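Local coordinates for protein soluble epoxide hydrolase (Bacillus megaterium, PDB 4INZ) that belongs to the epoxide hydrolase group of alpha/beta hydrolase-fold enzymes, built around a mostly parallel beta-sheet with an inserted helical region, at residues R73-S78 / L217-N222. The protein carries 1 engineered substitution. Numbering follows the deposited sequence.
Sequences RGYNLS and LSYYRN
R73 and Y75 meet Y219 where the loop following strand 66-70, which folds into a type II' beta turn from Y75 to S78, faces helix 213-220. Y219 spans this approach from the opposing segment. Its CG lies anti to the carbonyl carbon (chi1 -77°), and the ring extends toward the loop with its phenol at the far end. There Y219 OH donates a hydrogen bond to R73 O, 2.7 Å away, arriving in the carbonyl plane on a lone pair with a C=O...donor angle of 137°. The same hydroxyl rests against the arginine side chain, with R73 CG 3.5 Å from Y219 OH. R73 then bends at chi3 and carries its guanidinium away from the phenol, to a salt bridge with D95 on helix 89-102, whose L92 also touches Y219. The second aromatic ring enters from the loop. Y75 turns its edge toward the face of Y219 in an offset edge-to-face pair, the planes 76° apart and the centroids separated by 5.9 Å. Its leading atom is displaced toward the hydroxyl-bearing half of the partner: Y75 CE1 lies 3.9 Å from Y219 CE1 and 4.1 Å from Y219 CZ. Between them, G74 has positive phi, and a beta carbon at its backbone angles would jam against R73 O, the acceptor of the Y219 bond. Its backbone is hydrogen-bonded to S212, just ahead of helix 213-220. The contact illustrates how one buried tyrosine can join distant parts of an alpha/beta hydrolase chain: the phenol satisfies a main-chain carbonyl, while the ring supplies an apolar surface to a second aromatic. With one end bonded and its ring met by Y75, the Y219 side chain is probably restrained in rotation, tying loop to helix by a polar and an aromatic interaction.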
ATOM      1  N   ARG A  73      -1.106   1.206  11.113  1.00 22.57           N
ATOM      2  CA  ARG A  73      -0.528   1.496  12.419  1.00 23.22           C
ATOM      3  C   ARG A  73       0.734   2.328  12.241  1.00 22.26           C
ATOM      4  O   ARG A  73       1.536   2.082  11.331  1.00 24.06           O
ATOM      5  CB  ARG A  73      -0.250   0.220  13.232  1.00 23.36           C
ATOM      6  CG  ARG A  73       0.699  -0.782  12.575  1.00 23.36           C
ATOM      7  CD  ARG A  73       1.085  -1.900  13.543  1.00 26.80           C
ATOM      8  NE  ARG A  73      -0.067  -2.651  14.041  1.00 27.71           N
ATOM      9  CZ  ARG A  73      -0.143  -3.168  15.268  1.00 31.12           C
ATOM     10  NH1 ARG A  73       0.865  -3.024  16.118  1.00 30.10           N
ATOM     11  NH2 ARG A  73      -1.222  -3.840  15.649  1.00 32.84           N
ATOM     12  N   GLY A  74       0.890   3.333  13.096  1.00 19.31           N
ATOM     13  CA  GLY A  74       2.033   4.219  13.018  1.00 20.27           C
ATOM     14  C   GLY A  74       1.785   5.462  12.177  1.00 21.28           C
ATOM     15  O   GLY A  74       2.510   6.439  12.306  1.00 23.62           O
ATOM     16  N   TYR A  75       0.761   5.424  11.324  1.00 20.97           N
ATOM     17  CA  TYR A  75       0.475   6.519  10.393  1.00 18.99           C
ATOM     18  C   TYR A  75      -0.634   7.468  10.846  1.00 19.36           C
ATOM     19  O   TYR A  75      -1.650   7.036  11.396  1.00 20.18           O
ATOM     20  CB  TYR A  75       0.065   5.961   9.026  1.00 17.61           C
ATOM     21  CG  TYR A  75       1.200   5.475   8.161  1.00 15.11           C
ATOM     22  CD1 TYR A  75       1.763   4.219   8.359  1.00 17.55           C
ATOM     23  CD2 TYR A  75       1.696   6.264   7.123  1.00 16.38           C
ATOM     24  CE1 TYR A  75       2.794   3.760   7.542  1.00 19.03           C
ATOM     25  CE2 TYR A  75       2.719   5.813   6.313  1.00 19.38           C
ATOM     26  CZ  TYR A  75       3.268   4.564   6.531  1.00 18.88           C
ATOM     27  OH  TYR A  75       4.287   4.116   5.720  1.00 20.84           O
ATOM     28  N   ASN A  76      -0.441   8.756  10.564  1.00 19.30           N
ATOM     29  CA  ASN A  76      -1.464   9.773  10.807  1.00 18.76           C
ATOM     30  C   ASN A  76      -2.040   9.650  12.216  1.00 20.25           C
ATOM     31  O   ASN A  76      -1.300   9.721  13.196  1.00 21.46           O
ATOM     32  CB  ASN A  76      -2.569   9.673   9.741  1.00 19.09           C
ATOM     33  CG  ASN A  76      -3.509  10.867   9.744  1.00 19.32           C
ATOM     34  OD1 ASN A  76      -3.116  11.980  10.087  1.00 21.51           O
ATOM     35  ND2 ASN A  76      -4.762  10.637   9.367  1.00 19.70           N
ATOM     36  N   LEU A  77      -3.349   9.448  12.318  1.00 20.97           N
ATOM     37  CA  LEU A  77      -4.006   9.413  13.627  1.00 21.13           C
ATOM     38  C   LEU A  77      -4.072   8.020  14.256  1.00 24.50           C
ATOM     39  O   LEU A  77      -4.559   7.856  15.377  1.00 26.39           O
ATOM     40  CB  LEU A  77      -5.402  10.035  13.537  1.00 22.12           C
ATOM     41  CG  LEU A  77      -5.408  11.540  13.240  1.00 21.91           C
ATOM     42  CD1 LEU A  77      -6.808  12.019  12.844  1.00 25.25           C
ATOM     43  CD2 LEU A  77      -4.864  12.360  14.415  1.00 23.49           C
ATOM     44  N   SER A  78      -3.580   7.014  13.544  1.00 22.37           N
ATOM     45  CA  SER A  78      -3.558   5.670  14.104  1.00 22.36           C
ATOM     46  C   SER A  78      -2.525   5.561  15.209  1.00 23.21           C
ATOM     47  O   SER A  78      -1.545   6.301  15.227  1.00 24.12           O
ATOM     48  CB  SER A  78      -3.298   4.625  13.011  1.00 20.09           C
ATOM     49  OG  SER A  78      -4.442   4.503  12.190  1.00 21.49           O
ATOM     50  N   LEU A 217       9.244   3.974   9.359  1.00 21.19           N
ATOM     51  CA  LEU A 217      10.506   3.320   9.009  1.00 23.29           C
ATOM     52  C   LEU A 217      10.612   1.918   9.599  1.00 25.59           C
ATOM     53  O   LEU A 217      11.286   1.050   9.032  1.00 26.98           O
ATOM     54  CB  LEU A 217      11.698   4.181   9.451  1.00 24.24           C
ATOM     55  CG  LEU A 217      11.805   5.519   8.711  1.00 25.39           C
ATOM     56  CD1 LEU A 217      12.844   6.450   9.329  1.00 26.47           C
ATOM     57  CD2 LEU A 217      12.101   5.284   7.227  1.00 26.78           C
ATOM     58  N   SER A 218       9.947   1.699  10.730  1.00 26.07           N
ATOM     59  CA  SER A 218       9.991   0.406  11.414  1.00 26.83           C
ATOM     60  C   SER A 218       9.507  -0.744  10.527  1.00 25.87           C
ATOM     61  O   SER A 218      10.023  -1.859  10.616  1.00 26.33           O
ATOM     62  CB  SER A 218       9.200   0.448  12.728  1.00 26.73           C
ATOM     63  OG  SER A 218       9.835   1.286  13.675  1.00 28.10           O
ATOM     64  N   TYR A 219       8.522  -0.471   9.678  1.00 23.60           N
ATOM     65  CA  TYR A 219       8.071  -1.452   8.697  1.00 22.34           C
ATOM     66  C   TYR A 219       9.255  -1.999   7.912  1.00 23.65           C
ATOM     67  O   TYR A 219       9.397  -3.215   7.746  1.00 24.92           O
ATOM     68  CB  TYR A 219       7.116  -0.803   7.701  1.00 21.04           C
ATOM     69  CG  TYR A 219       5.710  -0.547   8.180  1.00 20.71           C
ATOM     70  CD1 TYR A 219       5.438   0.431   9.129  1.00 20.20           C
ATOM     71  CD2 TYR A 219       4.643  -1.256   7.641  1.00 21.06           C
ATOM     72  CE1 TYR A 219       4.145   0.677   9.537  1.00 18.70           C
ATOM     73  CE2 TYR A 219       3.347  -1.019   8.045  1.00 21.06           C
ATOM     74  CZ  TYR A 219       3.102  -0.056   8.991  1.00 19.72           C
ATOM     75  OH  TYR A 219       1.811   0.175   9.386  1.00 19.64           O
ATOM     76  N   TYR A 220      10.087  -1.092   7.406  1.00 22.31           N
ATOM     77  CA  TYR A 220      11.215  -1.463   6.552  1.00 23.21           C
ATOM     78  C   TYR A 220      12.289  -2.229   7.314  1.00 25.18           C
ATOM     79  O   TYR A 220      13.023  -3.043   6.739  1.00 25.62           O
ATOM     80  CB  TYR A 220      11.850  -0.219   5.915  1.00 22.71           C
ATOM     81  CG  TYR A 220      10.987   0.469   4.882  1.00 22.85           C
ATOM     82  CD1 TYR A 220      11.118   0.170   3.532  1.00 22.58           C
ATOM     83  CD2 TYR A 220      10.047   1.424   5.255  1.00 23.18           C
ATOM     84  CE1 TYR A 220      10.330   0.796   2.580  1.00 24.03           C
ATOM     85  CE2 TYR A 220       9.257   2.057   4.314  1.00 23.46           C
ATOM     86  CZ  TYR A 220       9.400   1.740   2.975  1.00 23.42           C
ATOM     87  OH  TYR A 220       8.612   2.364   2.031  1.00 26.02           O
ATOM     88  N   ARG A 221      12.382  -1.961   8.608  1.00 26.33           N
ATOM     89  CA  ARG A 221      13.463  -2.520   9.414  1.00 26.39           C
ATOM     90  C   ARG A 221      13.215  -3.967   9.821  1.00 29.11           C
ATOM     91  O   ARG A 221      14.040  -4.577  10.504  1.00 31.36           O
ATOM     92  CB  ARG A 221      13.739  -1.616  10.622  1.00 27.79           C
ATOM     93  CG  ARG A 221      14.349  -0.302  10.175  1.00 27.61           C
ATOM     94  CD  ARG A 221      14.326   0.795  11.222  1.00 27.99           C
ATOM     95  NE  ARG A 221      15.006   1.973  10.696  1.00 29.30           N
ATOM     96  CZ  ARG A 221      15.181   3.110  11.360  1.00 31.26           C
ATOM     97  NH1 ARG A 221      14.714   3.244  12.594  1.00 30.23           N
ATOM     98  NH2 ARG A 221      15.822   4.116  10.779  1.00 35.87           N
ATOM     99  N   ASN A 222      12.080  -4.507   9.389  1.00 30.11           N
ATOM    100  CA  ASN A 222      11.772  -5.922   9.560  1.00 30.89           C
ATOM    101  C   ASN A 222      11.915  -6.709   8.265  1.00 28.47           C
ATOM    102  O   ASN A 222      11.801  -7.933   8.267  1.00 28.78           O
ATOM    103  CB  ASN A 222      10.357  -6.108  10.107  1.00 33.73           C
ATOM    104  CG  ASN A 222      10.232  -5.668  11.549  1.00 33.93           C
ATOM    105  OD1 ASN A 222      11.147  -5.862  12.346  1.00 35.91           O
ATOM    106  ND2 ASN A 222       9.097  -5.074  11.893  1.00 31.40           N
TER